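Local coordinates for protein TRAP dicarboxylate transporter, DctP subunit (Sulfurospirillum deleyianum, PDB 4OVS) that probably captures dicarboxylates such as succinate in the periplasm for uptake by a TRAP transporter, at residues A[24-36]-A[58-72]. Sequence-based numbering, arbitrary orientation.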
ATOM      1  N   ALA A  24      -9.878  24.546  19.493  1.00 49.38           N
ATOM      2  CA  ALA A  24      -9.721  24.567  18.046  1.00 43.04           C
ATOM      3  C   ALA A  24     -11.050  25.013  17.463  1.00 42.73           C
ATOM      4  O   ALA A  24     -12.108  24.586  17.921  1.00 43.67           O
ATOM      5  CB  ALA A  24      -9.345  23.203  17.521  1.00 38.61           C
ATOM      6  N   GLU A  25     -10.986  25.905  16.481  1.00 32.41           N
ATOM      7  CA  GLU A  25     -12.163  26.388  15.785  1.00 29.88           C
ATOM      8  C   GLU A  25     -12.551  25.377  14.700  1.00 28.29           C
ATOM      9  O   GLU A  25     -13.674  25.349  14.288  1.00 32.17           O
ATOM     10  CB  GLU A  25     -11.868  27.734  15.137  1.00 35.28           C
ATOM     11  CG  GLU A  25     -11.020  28.655  15.967  1.00 45.78           C
ATOM     12  CD  GLU A  25     -11.783  29.803  16.591  1.00 50.34           C
ATOM     13  OE1 GLU A  25     -13.036  29.749  16.656  1.00 55.22           O
ATOM     14  OE2 GLU A  25     -11.117  30.769  17.017  1.00 49.63           O
ATOM     15  N   TYR A  26     -11.599  24.551  14.247  1.00 30.57           N
ATOM     16  CA  TYR A  26     -11.855  23.606  13.153  1.00 26.48           C
ATOM     17  C   TYR A  26     -11.146  22.289  13.413  1.00 27.33           C
ATOM     18  O   TYR A  26     -10.038  22.265  13.972  1.00 29.47           O
ATOM     19  CB  TYR A  26     -11.337  24.159  11.819  1.00 32.56           C
ATOM     20  CG  TYR A  26     -11.907  25.521  11.399  1.00 31.64           C
ATOM     21  CD1 TYR A  26     -11.307  26.714  11.802  1.00 29.90           C
ATOM     22  CD2 TYR A  26     -13.041  25.602  10.605  1.00 33.63           C
ATOM     23  CE1 TYR A  26     -11.837  27.950  11.419  1.00 29.05           C
ATOM     24  CE2 TYR A  26     -13.573  26.847  10.218  1.00 32.08           C
ATOM     25  CZ  TYR A  26     -12.952  27.995  10.637  1.00 32.44           C
ATOM     26  OH  TYR A  26     -13.447  29.215  10.274  1.00 37.15           O
ATOM     27  N   THR A  27     -11.749  21.189  12.980  1.00 22.71           N
ATOM     28  CA  THR A  27     -11.150  19.886  13.155  1.00 25.94           C
ATOM     29  C   THR A  27     -11.118  19.152  11.811  1.00 24.01           C
ATOM     30  O   THR A  27     -11.986  19.348  10.974  1.00 24.60           O
ATOM     31  CB  THR A  27     -11.936  19.031  14.191  1.00 22.11           C
ATOM     32  OG1 THR A  27     -13.291  18.916  13.763  1.00 28.74           O
ATOM     33  CG2 THR A  27     -11.969  19.679  15.585  1.00 23.59           C
ATOM     34  N   ILE A  28     -10.136  18.272  11.637  1.00 23.70           N
ATOM     35  CA  ILE A  28      -9.947  17.451  10.425  1.00 20.49           C
ATOM     36  C   ILE A  28      -9.747  15.977  10.851  1.00 21.54           C
ATOM     37  O   ILE A  28      -8.952  15.707  11.765  1.00 23.12           O
ATOM     38  CB  ILE A  28      -8.666  17.882   9.606  1.00 22.29           C
ATOM     39  CG1 ILE A  28      -8.811  19.288   9.041  1.00 21.54           C
ATOM     40  CG2 ILE A  28      -8.406  16.905   8.428  1.00 27.08           C
ATOM     41  CD1 ILE A  28      -7.585  19.792   8.280  1.00 23.08           C
ATOM     42  N   LYS A  29     -10.432  15.045  10.177  1.00 23.27           N
ATOM     43  CA  LYS A  29     -10.452  13.640  10.535  1.00 25.00           C
ATOM     44  C   LYS A  29      -9.744  12.905   9.424  1.00 22.18           C
ATOM     45  O   LYS A  29     -10.210  12.904   8.277  1.00 21.34           O
ATOM     46  CB  LYS A  29     -11.899  13.132  10.678  1.00 24.69           C
ATOM     47  CG  LYS A  29     -12.734  14.013  11.580  1.00 28.59           C
ATOM     48  CD  LYS A  29     -13.954  13.322  12.117  1.00 37.80           C
ATOM     49  CE  LYS A  29     -15.135  13.369  11.178  1.00 40.02           C
ATOM     50  NZ  LYS A  29     -16.338  12.724  11.834  1.00 43.39           N
ATOM     51  N   VAL A  30      -8.624  12.292   9.785  1.00 22.15           N
ATOM     52  CA  VAL A  30      -7.843  11.418   8.902  1.00 21.78           C
ATOM     53  C   VAL A  30      -8.143   9.958   9.232  1.00 19.42           C
ATOM     54  O   VAL A  30      -8.222   9.591  10.402  1.00 21.04           O
ATOM     55  CB  VAL A  30      -6.310  11.607   9.091  1.00 21.25           C
ATOM     56  CG1 VAL A  30      -5.624  10.697   8.166  1.00 22.25           C
ATOM     57  CG2 VAL A  30      -5.863  13.036   8.826  1.00 22.16           C
ATOM     58  N   THR A  31      -8.294   9.121   8.209  1.00 19.71           N
ATOM     59  CA  THR A  31      -8.665   7.744   8.424  1.00 23.36           C
ATOM     60  C   THR A  31      -7.740   6.881   7.614  1.00 25.39           C
ATOM     61  O   THR A  31      -7.518   7.168   6.477  1.00 21.42           O
ATOM     62  CB  THR A  31     -10.134   7.491   8.023  1.00 26.79           C
ATOM     63  OG1 THR A  31     -10.495   6.139   8.263  1.00 24.90           O
ATOM     64  CG2 THR A  31     -10.409   7.810   6.516  1.00 25.05           C
ATOM     65  N   HIS A  32      -7.175   5.852   8.245  1.00 25.06           N
ATOM     66  CA  HIS A  32      -6.402   4.817   7.543  1.00 20.16           C
ATOM     67  C   HIS A  32      -6.447   3.468   8.283  1.00 25.50           C
ATOM     68  O   HIS A  32      -6.990   3.383   9.411  1.00 24.25           O
ATOM     69  CB  HIS A  32      -4.948   5.287   7.303  1.00 23.07           C
ATOM     70  CG  HIS A  32      -4.111   5.413   8.534  1.00 21.20           C
ATOM     71  ND1 HIS A  32      -3.564   4.322   9.171  1.00 18.14           N
ATOM     72  CD2 HIS A  32      -3.647   6.504   9.189  1.00 18.09           C
ATOM     73  CE1 HIS A  32      -2.838   4.732  10.196  1.00 19.40           C
ATOM     74  NE2 HIS A  32      -2.857   6.052  10.220  1.00 23.74           N
ATOM     75  N   VAL A  33      -5.908   2.429   7.631  1.00 20.61           N
ATOM     76  CA  VAL A  33      -6.088   1.065   8.023  1.00 21.13           C
ATOM     77  C   VAL A  33      -4.849   0.380   8.636  1.00 25.04           C
ATOM     78  O   VAL A  33      -4.920  -0.803   9.016  1.00 19.34           O
ATOM     79  CB  VAL A  33      -6.585   0.202   6.811  1.00 22.77           C
ATOM     80  CG1 VAL A  33      -7.885   0.775   6.173  1.00 21.58           C
ATOM     81  CG2 VAL A  33      -5.512   0.095   5.754  1.00 19.90           C
ATOM     82  N   VAL A  34      -3.724   1.086   8.681  1.00 24.15           N
ATOM     83  CA  VAL A  34      -2.470   0.583   9.225  1.00 20.24           C
ATOM     84  C   VAL A  34      -2.122   1.006  10.661  1.00 18.42           C
ATOM     85  O   VAL A  34      -2.812   1.812  11.303  1.00 18.12           O
ATOM     86  CB  VAL A  34      -1.220   0.975   8.321  1.00 22.64           C
ATOM     87  CG1 VAL A  34      -1.366   0.480   6.901  1.00 21.52           C
ATOM     88  CG2 VAL A  34      -0.913   2.440   8.381  1.00 18.51           C
ATOM     89  N   SER A  35      -1.092   0.362  11.190  1.00 21.32           N
ATOM     90  CA  SER A  35      -0.592   0.657  12.532  1.00 18.89           C
ATOM     91  C   SER A  35       0.070   2.016  12.589  1.00 19.58           C
ATOM     92  O   SER A  35       0.766   2.401  11.659  1.00 21.56           O
ATOM     93  CB  SER A  35       0.494  -0.371  12.888  1.00 20.75           C
ATOM     94  OG  SER A  35       1.078   0.002  14.106  1.00 24.10           O
ATOM     95  N   PRO A  36      -0.067   2.732  13.706  1.00 19.41           N
ATOM     96  CA  PRO A  36       0.674   4.003  13.797  1.00 17.57           C
ATOM     97  C   PRO A  36       2.181   3.819  13.804  1.00 20.66           C
ATOM     98  O   PRO A  36       2.923   4.781  13.601  1.00 27.44           O
ATOM     99  CB  PRO A  36       0.268   4.549  15.170  1.00 24.64           C
ATOM    100  CG  PRO A  36      -0.967   3.764  15.564  1.00 27.30           C
ATOM    101  CD  PRO A  36      -0.918   2.460  14.876  1.00 20.53           C
ATOM    102  N   LYS A  58      -5.518  26.593  15.862  1.00 33.30           N
ATOM    103  CA  LYS A  58      -6.818  26.951  15.346  1.00 31.25           C
ATOM    104  C   LYS A  58      -7.455  25.714  14.717  1.00 29.38           C
ATOM    105  O   LYS A  58      -8.666  25.537  14.798  1.00 26.47           O
ATOM    106  CB  LYS A  58      -6.634  28.062  14.305  1.00 33.11           C
ATOM    107  CG  LYS A  58      -7.744  29.050  14.188  1.00 40.16           C
ATOM    108  CD  LYS A  58      -7.188  30.378  13.664  1.00 36.73           C
ATOM    109  CE  LYS A  58      -8.131  31.503  13.844  1.00 41.12           C
ATOM    110  NZ  LYS A  58      -8.063  32.189  15.165  1.00 43.04           N
ATOM    111  N   VAL A  59      -6.623  24.893  14.073  1.00 28.11           N
ATOM    112  CA  VAL A  59      -7.051  23.631  13.491  1.00 21.13           C
ATOM    113  C   VAL A  59      -6.426  22.449  14.225  1.00 26.46           C
ATOM    114  O   VAL A  59      -5.205  22.425  14.464  1.00 26.15           O
ATOM    115  CB  VAL A  59      -6.686  23.505  12.062  1.00 23.77           C
ATOM    116  CG1 VAL A  59      -7.231  22.239  11.479  1.00 26.36           C
ATOM    117  CG2 VAL A  59      -7.190  24.705  11.266  1.00 29.79           C
ATOM    118  N   GLU A  60      -7.272  21.478  14.574  1.00 20.59           N
ATOM    119  CA  GLU A  60      -6.852  20.236  15.243  1.00 23.43           C
ATOM    120  C   GLU A  60      -7.138  19.028  14.318  1.00 19.40           C
ATOM    121  O   GLU A  60      -8.249  18.852  13.867  1.00 26.75           O
ATOM    122  CB  GLU A  60      -7.506  20.052  16.617  1.00 25.92           C
ATOM    123  CG  GLU A  60      -6.962  18.763  17.336  1.00 36.40           C
ATOM    124  CD  GLU A  60      -7.160  18.684  18.878  1.00 42.74           C
ATOM    125  OE1 GLU A  60      -8.153  19.226  19.417  1.00 38.41           O
ATOM    126  OE2 GLU A  60      -6.286  18.056  19.543  1.00 41.21           O
ATOM    127  N   VAL A  61      -6.110  18.249  14.008  1.00 18.23           N
ATOM    128  CA  VAL A  61      -6.254  17.072  13.137  1.00 17.57           C
ATOM    129  C   VAL A  61      -6.253  15.814  14.036  1.00 22.19           C
ATOM    130  O   VAL A  61      -5.319  15.639  14.834  1.00 18.59           O
ATOM    131  CB  VAL A  61      -5.136  16.985  12.151  1.00 18.14           C
ATOM    132  CG1 VAL A  61      -5.299  15.692  11.260  1.00 19.68           C
ATOM    133  CG2 VAL A  61      -5.028  18.273  11.276  1.00 20.65           C
ATOM    134  N   ILE A  62      -7.296  14.999  13.945  1.00 21.95           N
ATOM    135  CA  ILE A  62      -7.389  13.742  14.701  1.00 20.67           C
ATOM    136  C   ILE A  62      -7.259  12.580  13.702  1.00 24.72           C
ATOM    137  O   ILE A  62      -7.942  12.528  12.681  1.00 21.73           O
ATOM    138  CB  ILE A  62      -8.695  13.635  15.484  1.00 26.19           C
ATOM    139  CG1 ILE A  62      -8.819  14.808  16.467  1.00 27.56           C
ATOM    140  CG2 ILE A  62      -8.811  12.239  16.238  1.00 24.38           C
ATOM    141  CD1 ILE A  62      -7.585  15.064  17.318  1.00 29.77           C
ATOM    142  N   VAL A  63      -6.324  11.689  13.982  1.00 21.34           N
ATOM    143  CA  VAL A  63      -6.000  10.569  13.106  1.00 21.79           C
ATOM    144  C   VAL A  63      -6.548   9.267  13.729  1.00 24.11           C
ATOM    145  O   VAL A  63      -6.256   8.945  14.874  1.00 23.89           O
ATOM    146  CB  VAL A  63      -4.461  10.406  12.957  1.00 23.80           C
ATOM    147  CG1 VAL A  63      -4.145   9.181  12.121  1.00 19.74           C
ATOM    148  CG2 VAL A  63      -3.809  11.646  12.347  1.00 24.90           C
ATOM    149  N   PHE A  64      -7.346   8.530  12.957  1.00 16.95           N
ATOM    150  CA  PHE A  64      -7.855   7.259  13.331  1.00 17.37           C
ATOM    151  C   PHE A  64      -7.179   6.145  12.526  1.00 17.69           C
ATOM    152  O   PHE A  64      -7.519   5.907  11.367  1.00 20.32           O
ATOM    153  CB  PHE A  64      -9.368   7.227  13.047  1.00 19.82           C
ATOM    154  CG  PHE A  64     -10.181   8.152  13.909  1.00 20.57           C
ATOM    155  CD1 PHE A  64     -10.696   7.730  15.100  1.00 22.65           C
ATOM    156  CD2 PHE A  64     -10.459   9.452  13.495  1.00 25.11           C
ATOM    157  CE1 PHE A  64     -11.469   8.580  15.881  1.00 25.52           C
ATOM    158  CE2 PHE A  64     -11.245  10.297  14.278  1.00 23.83           C
ATOM    159  CZ  PHE A  64     -11.733   9.875  15.454  1.00 21.39           C
ATOM    160  N   PRO A  65      -6.213   5.446  13.128  1.00 18.30           N
ATOM    161  CA  PRO A  65      -5.555   4.357  12.417  1.00 18.30           C
ATOM    162  C   PRO A  65      -6.287   3.030  12.537  1.00 22.58           C
ATOM    163  O   PRO A  65      -7.375   2.988  13.128  1.00 22.09           O
ATOM    164  CB  PRO A  65      -4.226   4.255  13.157  1.00 20.28           C
ATOM    165  CG  PRO A  65      -4.618   4.510  14.555  1.00 25.88           C
ATOM    166  CD  PRO A  65      -5.675   5.614  14.475  1.00 20.62           C
ATOM    167  N   ASN A  66      -5.687   1.963  11.991  1.00 23.66           N
ATOM    168  CA  ASN A  66      -6.158   0.604  12.206  1.00 20.82           C
ATOM    169  C   ASN A  66      -7.670   0.436  11.913  1.00 22.62           C
ATOM    170  O   ASN A  66      -8.356  -0.343  12.546  1.00 22.30           O
ATOM    171  CB  ASN A  66      -5.861   0.182  13.629  1.00 24.37           C
ATOM    172  CG  ASN A  66      -4.408  -0.246  13.840  1.00 25.75           C
ATOM    173  OD1 ASN A  66      -3.812  -0.947  13.002  1.00 24.00           O
ATOM    174  ND2 ASN A  66      -3.823   0.206  14.945  1.00 24.60           N
ATOM    175  N   SER A  67      -8.195   1.191  10.955  1.00 18.16           N
ATOM    176  CA  SER A  67      -9.615   1.112  10.619  1.00 18.84           C
ATOM    177  C   SER A  67     -10.569   1.449  11.781  1.00 26.25           C
ATOM    178  O   SER A  67     -11.685   0.946  11.828  1.00 25.38           O
ATOM    179  CB  SER A  67      -9.994  -0.290  10.102  1.00 24.14           C
ATOM    180  OG  SER A  67      -9.152  -0.692   9.030  1.00 21.88           O
ATOM    181  N   GLN A  68     -10.146   2.296  12.716  1.00 28.45           N
ATOM    182  CA  GLN A  68     -10.996   2.617  13.841  1.00 20.97           C
ATOM    183  C   GLN A  68     -12.200   3.357  13.425  1.00 26.50           C
ATOM    184  O   GLN A  68     -13.262   3.124  13.981  1.00 28.71           O
ATOM    185  CB  GLN A  68     -10.283   3.451  14.895  1.00 24.29           C
ATOM    186  CG  GLN A  68      -9.429   2.602  15.757  1.00 24.26           C
ATOM    187  CD  GLN A  68      -8.662   3.379  16.780  1.00 24.62           C
ATOM    188  OE1 GLN A  68      -8.570   4.583  16.711  1.00 29.29           O
ATOM    189  NE2 GLN A  68      -8.156   2.682  17.776  1.00 38.85           N
ATOM    190  N   LEU A  69     -12.058   4.257  12.454  1.00 27.13           N
ATOM    191  CA  LEU A  69     -13.229   4.990  11.969  1.00 28.55           C
ATOM    192  C   LEU A  69     -13.851   4.335  10.735  1.00 31.74           C
ATOM    193  O   LEU A  69     -15.051   4.102  10.700  1.00 29.22           O
ATOM    194  CB  LEU A  69     -12.830   6.421  11.687  1.00 27.62           C
ATOM    195  CG  LEU A  69     -13.967   7.409  11.610  1.00 32.05           C
ATOM    196  CD1 LEU A  69     -14.602   7.565  12.987  1.00 36.16           C
ATOM    197  CD2 LEU A  69     -13.450   8.736  11.015  1.00 34.35           C
ATOM    198  N   TYR A  70     -13.025   4.033   9.739  1.00 25.03           N
ATOM    199  CA  TYR A  70     -13.471   3.391   8.474  1.00 28.54           C
ATOM    200  C   TYR A  70     -12.376   2.476   7.947  1.00 24.60           C
ATOM    201  O   TYR A  70     -11.164   2.781   8.057  1.00 28.69           O
ATOM    202  CB  TYR A  70     -13.785   4.418   7.356  1.00 24.51           C
ATOM    203  CG  TYR A  70     -14.853   5.387   7.714  1.00 25.22           C
ATOM    204  CD1 TYR A  70     -16.172   5.009   7.738  1.00 27.65           C
ATOM    205  CD2 TYR A  70     -14.542   6.698   8.017  1.00 28.92           C
ATOM    206  CE1 TYR A  70     -17.146   5.880   8.096  1.00 34.00           C
ATOM    207  CE2 TYR A  70     -15.509   7.577   8.380  1.00 31.86           C
ATOM    208  CZ  TYR A  70     -16.824   7.167   8.404  1.00 33.52           C
ATOM    209  OH  TYR A  70     -17.829   8.040   8.752  1.00 30.59           O
ATOM    210  N   GLY A  71     -12.810   1.334   7.406  1.00 26.20           N
ATOM    211  CA  GLY A  71     -11.938   0.378   6.767  1.00 26.15           C
ATOM    212  C   GLY A  71     -11.875   0.472   5.257  1.00 26.57           C
ATOM    213  O   GLY A  71     -12.448   1.372   4.683  1.00 27.40           O
ATOM    214  N   ASP A  72     -11.195  -0.490   4.628  1.00 27.44           N
ATOM    215  CA  ASP A  72     -10.960  -0.488   3.184  1.00 28.91           C
ATOM    216  C   ASP A  72     -12.258  -0.273   2.427  1.00 29.05           C
ATOM    217  O   ASP A  72     -12.317   0.424   1.383  1.00 28.46           O
ATOM    218  CB  ASP A  72     -10.398  -1.847   2.744  1.00 25.72           C
ATOM    219  CG  ASP A  72      -8.886  -1.973   2.939  1.00 31.14           C
ATOM    220  OD1 ASP A  72      -8.193  -0.947   3.146  1.00 29.96           O
ATOM    221  OD2 ASP A  72      -8.386  -3.127   2.851  1.00 30.45           O
TER
HETATM  222  O   HOH W   1     -10.427  33.197  15.241  1.00 48.71           O
HETATM  223  O   HOH W   2     -17.618   9.838  11.085  1.00 34.89           O
HETATM  224  O   HOH W   3      -9.471   4.249   6.539  1.00 21.33           O
HETATM  225  O   HOH W   4     -10.017   4.562  10.533  1.00 22.37           O
HETATM  226  O   HOH W   5      -7.062  -2.284   9.685  1.00 25.14           O
HETATM  227  O   HOH W   6      -1.049  -0.977  15.974  1.00 35.28           O
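Val33 meets the chain beyond strand 59-64 with CG1 leading: this methyl points between Ser67 of the Pro65-Gln68 turn and Asp72 beyond it, 3.5 Å from both Ser67 OG and Asp72 OD1. CG1 stands anti to the carbonyl carbon (chi1 -55°), and a compact, branched apolar residue fills this place without competing for the carboxylate's polar partners: OD1 forms a salt bridge with Lys93, a succinate-binding residue, and OD2 accepts from Phe192 N. Water 5 ties Val33 O to Ser67 OG. At the far end the Lys58 chain crosses that of Glu25, CG to CG 3.7 Å; lysine suits this exposed edge because its methylenes pack while its charge stays outside. The salt bridge from NZ to Glu25 OE2 is long, and water 1 links the two charges. Lys58 O accepts from both Glu25 N and Tyr26 N. Between these ends the parallel strands exchange alternating bonds, such as Val30 N to Ile62 O and Phe64 N to Val30 O. Val30 CG2 packs 3.6 Å from Val61 CG1 on the face that helix 39-54 covers, in a right-handed beta-alpha-beta crossover; beta-branched valines suit both extended strand and buried face. Past the strands, the His32 ring receives Pro65 CA over one face, a CH-pi contact, and ND1 takes Val34 N in the ring plane. Replacing the imidazole by an alanine here is likely to leave Pro65 CA without a ring face to pack on and Val34 N without its acceptor. Ser67 N bonds to His32 O (2.9 Å) and Asn66 N to Val34 O. Backbone bonds and the CH-pi contact thus hold the loop carrying Val34, consistent with a preformed edge of the succinate site.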